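Local coordinates for protein phenylacetaldehyde dehydrogenase (Burkholderia cenocepacia, PDB 4O5H) that probably oxidises phenylacetaldehyde to phenylacetate with NAD+ as the electron acceptor, as a member of the aldehyde dehydrogenase family, at residues L207-D212 with V234-G239; R460-T465 with G482-G487; F394-T399 with F416-V421. One frame throughout, in Å; residues are numbered along the deposited sequence.

Contact 1: L207-D212 with V234-G239. With NA (sodium ion), chain I.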
loop_
_atom_site.group_PDB
_atom_site.type_symbol
_atom_site.label_atom_id
_atom_site.label_comp_id
_atom_site.label_asym_id
_atom_site.label_seq_id
_atom_site.Cartn_x
_atom_site.Cartn_y
_atom_site.Cartn_z
ATOM N N LEU A 207 -8.958 -2.640 17.697
ATOM C CA LEU A 207 -9.241 -3.952 17.115
ATOM C C LEU A 207 -10.740 -4.244 17.101
ATOM O O LEU A 207 -11.416 -4.043 18.114
ATOM C CB LEU A 207 -8.571 -5.057 17.931
ATOM C CG LEU A 207 -8.808 -6.478 17.378
ATOM C CD1 LEU A 207 -8.042 -6.683 16.081
ATOM C CD2 LEU A 207 -8.417 -7.537 18.370
ATOM N N LYS A 208 -11.253 -4.665 15.949
ATOM C CA LYS A 208 -12.643 -5.102 15.808
ATOM C C LYS A 208 -12.636 -6.602 15.460
ATOM O O LYS A 208 -12.485 -6.975 14.318
ATOM C CB LYS A 208 -13.363 -4.336 14.702
ATOM C CG LYS A 208 -14.853 -4.062 14.955
ATOM C CD LYS A 208 -15.776 -5.243 15.129
ATOM C CE LYS A 208 -16.273 -5.668 13.763
ATOM N NZ LYS A 208 -16.898 -6.995 13.744
ATOM N N PRO A 209 -12.804 -7.458 16.444
ATOM C CA PRO A 209 -12.924 -8.887 16.102
ATOM C C PRO A 209 -14.217 -9.179 15.327
ATOM O O PRO A 209 -15.173 -8.410 15.364
ATOM C CB PRO A 209 -12.943 -9.591 17.470
ATOM C CG PRO A 209 -13.030 -8.534 18.477
ATOM C CD PRO A 209 -12.827 -7.204 17.878
ATOM N N ALA A 210 -14.234 -10.297 14.636
ATOM C CA ALA A 210 -15.400 -10.676 13.874
ATOM C C ALA A 210 -16.616 -10.793 14.810
ATOM O O ALA A 210 -16.483 -11.275 15.938
ATOM C CB ALA A 210 -15.131 -11.998 13.171
ATOM N N GLU A 211 -17.812 -10.427 14.320
ATOM C CA GLU A 211 -19.049 -10.616 15.121
ATOM C C GLU A 211 -19.272 -12.073 15.531
ATOM O O GLU A 211 -19.785 -12.317 16.610
ATOM C CB GLU A 211 -20.301 -10.138 14.391
ATOM C CG GLU A 211 -20.565 -10.922 13.116
ATOM C CD GLU A 211 -21.264 -10.103 12.025
ATOM O OE1 GLU A 211 -20.612 -9.237 11.338
ATOM O OE2 GLU A 211 -22.481 -10.364 11.861
ATOM N N ASP A 212 -18.863 -13.032 14.678
ATOM C CA ASP A 212 -19.024 -14.475 15.010
ATOM C C ASP A 212 -18.044 -15.053 16.070
ATOM O O ASP A 212 -18.335 -16.099 16.632
ATOM C CB ASP A 212 -18.952 -15.333 13.759
ATOM C CG ASP A 212 -20.161 -15.130 12.857
ATOM O OD1 ASP A 212 -21.291 -15.223 13.337
ATOM O OD2 ASP A 212 -19.958 -14.790 11.685
ATOM N N VAL A 234 -4.110 -0.497 23.236
ATOM C CA VAL A 234 -4.972 -1.459 22.584
ATOM C C VAL A 234 -6.392 -1.241 23.100
ATOM O O VAL A 234 -6.629 -1.213 24.307
ATOM C CB VAL A 234 -4.541 -2.918 22.815
ATOM C CG1 VAL A 234 -5.445 -3.871 22.050
ATOM C CG2 VAL A 234 -3.094 -3.129 22.358
ATOM N N ASN A 235 -7.314 -1.095 22.155
ATOM C CA ASN A 235 -8.748 -0.974 22.402
ATOM C C ASN A 235 -9.448 -2.027 21.573
ATOM O O ASN A 235 -8.992 -2.358 20.472
ATOM C CB ASN A 235 -9.230 0.396 21.960
ATOM C CG ASN A 235 -8.386 1.514 22.528
ATOM O OD1 ASN A 235 -8.630 1.957 23.650
ATOM N ND2 ASN A 235 -7.315 1.878 21.829
ATOM N N ILE A 236 -10.500 -2.616 22.127
ATOM C CA ILE A 236 -11.182 -3.750 21.503
ATOM C C ILE A 236 -12.673 -3.528 21.500
ATOM O O ILE A 236 -13.302 -3.457 22.560
ATOM C CB ILE A 236 -10.888 -5.059 22.203
ATOM C CG1 ILE A 236 -9.380 -5.289 22.286
ATOM C CG2 ILE A 236 -11.502 -6.245 21.433
ATOM C CD1 ILE A 236 -8.937 -6.502 23.098
ATOM N N VAL A 237 -13.249 -3.442 20.305
ATOM C CA VAL A 237 -14.667 -3.138 20.137
ATOM C C VAL A 237 -15.364 -4.271 19.443
ATOM O O VAL A 237 -14.871 -4.740 18.420
ATOM C CB VAL A 237 -14.902 -1.822 19.353
ATOM C CG1 VAL A 237 -14.441 -0.629 20.167
ATOM C CG2 VAL A 237 -14.160 -1.776 18.041
ATOM N N THR A 238 -16.510 -4.707 19.967
ATOM C CA THR A 238 -17.205 -5.897 19.421
ATOM C C THR A 238 -18.474 -5.419 18.754
ATOM O O THR A 238 -18.982 -4.363 19.109
ATOM C CB THR A 238 -17.552 -6.898 20.518
ATOM O OG1 THR A 238 -18.172 -6.221 21.646
ATOM C CG2 THR A 238 -16.292 -7.614 20.994
ATOM N N GLY A 239 -18.925 -6.149 17.734
ATOM C CA GLY A 239 -20.153 -5.779 17.010
ATOM C C GLY A 239 -20.166 -6.214 15.572
ATOM O O GLY A 239 -19.284 -6.965 15.151
HETATM NA NA NA I . -18.948 -17.908 17.821
HETATM O O HOH W 1 -17.171 -8.503 17.364
HETATM O O HOH W 2 -20.978 -16.605 17.821
HETATM O O HOH W 3 -19.996 -19.138 16.090
#
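Lys208 reaches across Val237 to the carbonyl of Gly239, its side chain crossing that of Val237 at about a right angle. Lys208 CG meets Val237 CG2 at 3.9 Å, and CD runs on past Val237 O. Bends at chi2 (-61°) and chi3 (-88°) turn the amino group to Gly239: Lys208 NZ donates to Gly239 O at 2.8 Å, from above the carbonyl plane, and to Pro209 O at the same distance, so NZ ties together the loops that follow the two strands. A water adds a second tie, donating to Pro209 O and accepting from Gly239 N. The Pro209 ring crosses Ile236 at about a right angle, Pro209 CD lying 3.9 Å from Ile236 CG2. In the backbone, Leu207 N donates to Asn235 O (2.8 Å) and Val237 N to Leu207 O (2.9 Å), a parallel bridge that puts Leu207 and Ile236 on one face, where both meet helix 215-227 and Leu207 also touches helix 187-201. Beyond Glu211, Asp212 O binds the sodium ion, together with Val51 and Asp119. Strand 204-208, helix 215-227 and strand 234-236 form a beta-alpha-beta crossover, consistent with the Rossmann-type NAD-binding domain of aldehyde dehydrogenases.

Contact 2: R460-T465 with G482-G487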
loop_
_atom_site.group_PDB
_atom_site.type_symbol
_atom_site.label_atom_id
_atom_site.label_comp_id
_atom_site.label_asym_id
_atom_site.label_seq_id
_atom_site.Cartn_x
_atom_site.Cartn_y
_atom_site.Cartn_z
ATOM N N ARG A 460 6.431 -18.858 -12.328
ATOM C CA ARG A 460 5.289 -18.734 -13.247
ATOM C C ARG A 460 3.928 -18.659 -12.573
ATOM O O ARG A 460 2.929 -18.297 -13.214
ATOM C CB ARG A 460 5.289 -19.922 -14.202
ATOM C CG ARG A 460 6.538 -20.044 -15.028
ATOM C CD ARG A 460 6.506 -21.290 -15.942
ATOM N NE ARG A 460 5.589 -21.094 -17.061
ATOM C CZ ARG A 460 5.169 -22.032 -17.886
ATOM N NH1 ARG A 460 5.553 -23.298 -17.763
ATOM N NH2 ARG A 460 4.342 -21.697 -18.858
ATOM N N ILE A 461 3.864 -19.029 -11.291
ATOM C CA ILE A 461 2.604 -19.029 -10.572
ATOM C C ILE A 461 2.424 -17.675 -9.901
ATOM O O ILE A 461 3.265 -17.267 -9.086
ATOM C CB ILE A 461 2.578 -20.140 -9.510
ATOM C CG1 ILE A 461 2.739 -21.507 -10.184
ATOM C CG2 ILE A 461 1.278 -20.094 -8.732
ATOM C CD1 ILE A 461 1.749 -21.720 -11.299
ATOM N N ALA A 462 1.329 -16.980 -10.225
ATOM C CA ALA A 462 1.102 -15.611 -9.656
ATOM C C ALA A 462 0.396 -15.711 -8.341
ATOM O O ALA A 462 -0.827 -15.525 -8.265
ATOM C CB ALA A 462 0.314 -14.746 -10.626
ATOM N N ALA A 463 1.156 -16.016 -7.290
ATOM C CA ALA A 463 0.625 -16.070 -5.947
ATOM C C ALA A 463 1.621 -15.463 -4.958
ATOM O O ALA A 463 2.845 -15.534 -5.152
ATOM C CB ALA A 463 0.318 -17.478 -5.540
ATOM N N GLY A 464 1.099 -14.906 -3.901
ATOM C CA GLY A 464 1.936 -14.269 -2.892
ATOM C C GLY A 464 2.843 -15.228 -2.130
ATOM O O GLY A 464 3.899 -14.791 -1.644
ATOM N N THR A 465 2.386 -16.458 -1.942
ATOM C CA THR A 465 3.168 -17.534 -1.331
ATOM C C THR A 465 3.033 -18.795 -2.202
ATOM O O THR A 465 1.922 -19.153 -2.616
ATOM C CB THR A 465 2.705 -17.894 0.096
ATOM O OG1 THR A 465 2.825 -16.730 0.961
ATOM C CG2 THR A 465 3.537 -19.041 0.672
ATOM N N GLY A 482 -1.287 -11.149 -0.471
ATOM C CA GLY A 482 -1.822 -11.393 -1.789
ATOM C C GLY A 482 -1.204 -10.627 -2.952
ATOM O O GLY A 482 -0.674 -9.498 -2.789
ATOM N N MET A 483 -1.339 -11.260 -4.119
ATOM C CA MET A 483 -1.261 -10.635 -5.425
ATOM C C MET A 483 -2.674 -10.564 -6.033
ATOM O O MET A 483 -3.612 -11.199 -5.547
ATOM C CB MET A 483 -0.399 -11.495 -6.371
ATOM C CG MET A 483 1.012 -11.707 -5.859
ATOM S SD MET A 483 2.033 -12.369 -7.169
ATOM C CE MET A 483 3.576 -12.543 -6.245
ATOM N N LYS A 484 -2.795 -9.788 -7.106
ATOM C CA LYS A 484 -4.036 -9.711 -7.901
ATOM C C LYS A 484 -5.236 -9.315 -7.001
ATOM O O LYS A 484 -5.114 -8.385 -6.162
ATOM C CB LYS A 484 -4.227 -11.016 -8.676
ATOM C CG LYS A 484 -3.105 -11.296 -9.677
ATOM C CD LYS A 484 -3.065 -12.753 -10.208
ATOM C CE LYS A 484 -4.373 -13.208 -10.828
ATOM N NZ LYS A 484 -4.235 -14.583 -11.412
ATOM N N GLN A 485 -6.376 -9.960 -7.129
ATOM C CA GLN A 485 -7.531 -9.565 -6.301
ATOM C C GLN A 485 -7.495 -10.075 -4.858
ATOM O O GLN A 485 -8.460 -9.874 -4.112
ATOM C CB GLN A 485 -8.845 -10.054 -6.909
ATOM C CG GLN A 485 -9.110 -9.601 -8.315
ATOM C CD GLN A 485 -9.311 -8.139 -8.393
ATOM O OE1 GLN A 485 -10.312 -7.585 -7.921
ATOM N NE2 GLN A 485 -8.335 -7.480 -9.001
ATOM N N SER A 486 -6.402 -10.724 -4.472
ATOM C CA SER A 486 -6.242 -11.166 -3.094
ATOM C C SER A 486 -5.712 -10.050 -2.184
ATOM O O SER A 486 -5.439 -10.272 -1.010
ATOM C CB SER A 486 -5.367 -12.396 -3.044
ATOM O OG SER A 486 -5.998 -13.481 -3.698
ATOM N N GLY A 487 -5.528 -8.861 -2.749
ATOM C CA GLY A 487 -5.181 -7.689 -1.971
ATOM C C GLY A 487 -3.754 -7.196 -2.204
ATOM O O GLY A 487 -3.136 -7.482 -3.247
HETATM O O HOH W 4 -2.893 -16.367 -9.677
#
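Met483 lays its thioether along the backbone of Ala463 and Gly464, and no direct hydrogen bond joins the two segments. Each outer atom of the side chain meets the main chain: Met483 CG lies 3.8 Å from Gly464 N, SD 3.8 Å from Ala463 N, and the methyl CE 3.3 Å from Ala463 O. The chain is straight beyond CG, with chi2 -167° and chi3 -178°, which spreads it over the length of the neighbouring backbone. Ala463 itself turns its methyl away, toward Ala444 of strand 443-447.

Next to it along the chain, Ala462 CB rests on Lys484 CD at 3.9 Å. The bend of Lys484 at chi3 (55°) brings its amino group round to a water, which accepts from Lys484 NZ at 2.8 Å and donates to Ala462 O at 2.6 Å. Lys484 NZ also donates to Thr438 O. Ala462 sits at the centre of an inverse gamma turn, closed by a weak bond from Ala463 N to Ile461 O.

The contact joins the loop entering strand 465-468 to the loop entering strand 487-488 at the dimer interface. Ile461 O accepts from Lys504 of the second subunit, Met483 packs on Glu502 of that subunit, and Thr465 pairs in a parallel ladder with one of its strands, carrying the sheet across.

Direct contact is thus largely van der Waals packing of Met483 on peptide groups, while polar links run indirectly, through the water and through the backbone of Gly441, which bonds to both Gly464 and Met483.

Contact 3: F394-T399 with F416-V421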
loop_
_atom_site.group_PDB
_atom_site.type_symbol
_atom_site.label_atom_id
_atom_site.label_comp_id
_atom_site.label_asym_id
_atom_site.label_seq_id
_atom_site.Cartn_x
_atom_site.Cartn_y
_atom_site.Cartn_z
ATOM N N PHE A 394 -23.382 -26.694 13.011
ATOM C CA PHE A 394 -23.326 -26.255 11.620
ATOM C C PHE A 394 -22.348 -27.115 10.806
ATOM O O PHE A 394 -21.432 -26.622 10.141
ATOM C CB PHE A 394 -22.999 -24.765 11.534
ATOM C CG PHE A 394 -23.794 -23.927 12.479
ATOM C CD1 PHE A 394 -25.184 -24.004 12.479
ATOM C CD2 PHE A 394 -23.176 -23.085 13.382
ATOM C CE1 PHE A 394 -25.943 -23.226 13.349
ATOM C CE2 PHE A 394 -23.925 -22.306 14.252
ATOM C CZ PHE A 394 -25.295 -22.362 14.235
ATOM N N PHE A 395 -22.594 -28.417 10.800
ATOM C CA PHE A 395 -21.670 -29.386 10.241
ATOM C C PHE A 395 -21.933 -29.625 8.753
ATOM O O PHE A 395 -23.092 -29.671 8.318
ATOM C CB PHE A 395 -21.818 -30.709 10.995
ATOM C CG PHE A 395 -21.251 -30.683 12.389
ATOM C CD1 PHE A 395 -19.894 -30.864 12.610
ATOM C CD2 PHE A 395 -22.097 -30.529 13.481
ATOM C CE1 PHE A 395 -19.371 -30.889 13.894
ATOM C CE2 PHE A 395 -21.579 -30.535 14.752
ATOM C CZ PHE A 395 -20.213 -30.714 14.960
ATOM N N VAL A 396 -20.846 -29.800 8.014
ATOM C CA VAL A 396 -20.856 -30.137 6.611
ATOM C C VAL A 396 -19.781 -31.180 6.332
ATOM O O VAL A 396 -18.702 -31.152 6.936
ATOM C CB VAL A 396 -20.527 -28.881 5.799
ATOM C CG1 VAL A 396 -20.292 -29.245 4.343
ATOM C CG2 VAL A 396 -21.658 -27.880 5.939
ATOM N N GLU A 397 -20.107 -32.162 5.487
ATOM C CA GLU A 397 -19.151 -33.227 5.117
ATOM C C GLU A 397 -17.992 -32.727 4.276
ATOM O O GLU A 397 -18.198 -31.893 3.392
ATOM C CB GLU A 397 -19.847 -34.267 4.291
ATOM C CG GLU A 397 -20.911 -35.013 5.046
ATOM C CD GLU A 397 -21.521 -36.079 4.194
ATOM O OE1 GLU A 397 -21.551 -35.930 2.945
ATOM O OE2 GLU A 397 -21.963 -37.067 4.798
ATOM N N PRO A 398 -16.773 -33.184 4.570
ATOM C CA PRO A 398 -15.672 -32.942 3.671
ATOM C C PRO A 398 -16.086 -33.449 2.311
ATOM O O PRO A 398 -16.517 -34.587 2.187
ATOM C CB PRO A 398 -14.535 -33.786 4.233
ATOM C CG PRO A 398 -14.868 -33.958 5.661
ATOM C CD PRO A 398 -16.364 -33.997 5.726
ATOM N N THR A 399 -15.939 -32.601 1.303
ATOM C CA THR A 399 -16.492 -32.839 0.003
ATOM C C THR A 399 -15.443 -32.705 -1.097
ATOM O O THR A 399 -14.668 -31.731 -1.130
ATOM C CB THR A 399 -17.651 -31.856 -0.221
ATOM O OG1 THR A 399 -18.647 -32.121 0.756
ATOM C CG2 THR A 399 -18.263 -32.031 -1.564
ATOM N N PHE A 416 -14.878 -21.208 0.821
ATOM C CA PHE A 416 -14.538 -20.994 2.229
ATOM C C PHE A 416 -15.166 -22.057 3.131
ATOM O O PHE A 416 -15.671 -21.778 4.212
ATOM C CB PHE A 416 -14.897 -19.582 2.702
ATOM C CG PHE A 416 -13.883 -18.991 3.676
ATOM C CD1 PHE A 416 -12.652 -18.562 3.233
ATOM C CD2 PHE A 416 -14.177 -18.859 5.034
ATOM C CE1 PHE A 416 -11.714 -18.008 4.113
ATOM C CE2 PHE A 416 -13.239 -18.344 5.932
ATOM C CZ PHE A 416 -12.015 -17.909 5.484
ATOM N N GLY A 417 -15.048 -23.305 2.665
ATOM C CA GLY A 417 -15.467 -24.478 3.395
ATOM C C GLY A 417 -14.737 -25.705 2.861
ATOM O O GLY A 417 -13.850 -25.589 2.004
ATOM N N PRO A 418 -15.092 -26.900 3.372
ATOM C CA PRO A 418 -14.285 -28.078 3.103
ATOM C C PRO A 418 -14.705 -28.723 1.788
ATOM O O PRO A 418 -15.159 -29.875 1.762
ATOM C CB PRO A 418 -14.577 -28.979 4.307
ATOM C CG PRO A 418 -15.988 -28.655 4.669
ATOM C CD PRO A 418 -16.173 -27.184 4.327
ATOM N N VAL A 419 -14.488 -27.990 0.707
ATOM C CA VAL A 419 -14.902 -28.404 -0.604
ATOM C C VAL A 419 -13.727 -28.247 -1.567
ATOM O O VAL A 419 -13.278 -27.139 -1.835
ATOM C CB VAL A 419 -16.081 -27.552 -1.103
ATOM C CG1 VAL A 419 -16.567 -28.029 -2.452
ATOM C CG2 VAL A 419 -17.228 -27.555 -0.084
ATOM N N LEU A 420 -13.318 -29.371 -2.134
ATOM C CA LEU A 420 -12.255 -29.436 -3.132
ATOM C C LEU A 420 -12.838 -29.647 -4.533
ATOM O O LEU A 420 -13.810 -30.368 -4.682
ATOM C CB LEU A 420 -11.344 -30.623 -2.826
ATOM C CG LEU A 420 -10.113 -30.833 -3.724
ATOM C CD1 LEU A 420 -9.160 -29.669 -3.657
ATOM C CD2 LEU A 420 -9.379 -32.098 -3.332
ATOM N N VAL A 421 -12.247 -28.988 -5.531
ATOM C CA VAL A 421 -12.493 -29.344 -6.923
ATOM C C VAL A 421 -11.172 -29.898 -7.454
ATOM O O VAL A 421 -10.118 -29.347 -7.149
ATOM C CB VAL A 421 -13.024 -28.177 -7.770
ATOM C CG1 VAL A 421 -14.356 -27.698 -7.220
ATOM C CG2 VAL A 421 -12.027 -27.004 -7.840
#
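A parallel beta bridge between Thr399 and Val419 begins the pairing of strands 399-402 and 419-425, neighbours in the seven-stranded mixed sheet. Thr399 N donates to Pro418 O at 2.9 Å, and Leu420 N returns a bond to Thr399 O, also 2.9 Å. Val419 CA lies 3.4 Å from the same Thr399 O, a CA-H...O contact, so this oxygen serves two neighbours of one strand.

Ahead of the bridge the side chains take over. Pro418 directs CB and CG at the loop 396-398, with Pro418 CG 4.4 Å from Val396 CG1 and CB near Pro398 CA. The CB of Pro398 points away, yet Pro398 and Pro418 both touch Phe310 of helix 298-310, which thus covers both prolines. Thr399 and Val419 lie on one face, where Val419 packs on Ile372 of helix 362-378. With OG1 beside its own backbone N (chi1 -62°), Thr399 OG1 donates at 2.7 Å to Glu397 O from well above that carbonyl plane; OG1 has a second partner in Gly386 N.

Pro418 is the centre of an inverse gamma turn, which leads the chain from Gly417 into the strand. The sequence Phe416-Gly417-Pro418 belongs to the Glu-Ile-Phe-Gly-Pro motif of aldehyde dehydrogenases, here entering the parallel core of what is probably the catalytic domain.

How the contacts relate
Contact 1 belongs to the sheet of the probable coenzyme domain and contact 3 to the seven-stranded sheet; contact 2 spans both, since Thr465 begins a strand of the seven-stranded sheet and Gly487 one that pairs with 279-283 in the other. Contacts 1 and 2 stand on opposite sides of the chain's centre, 28 Å between centres and about 17 Å between nearest atoms. Contact 3 comes closer to each, with nearest atoms about 8 Å from contact 1 and about 11 Å from contact 2. Trp184 spans the first gap, touching Ala210 of contact 1 and meeting the ring of Phe416 of contact 3. A 1,2-ethanediol about 5 Å from the Lys208 side chain may mark a pocket beside contact 1. The second subunit reaches contact 2 alone.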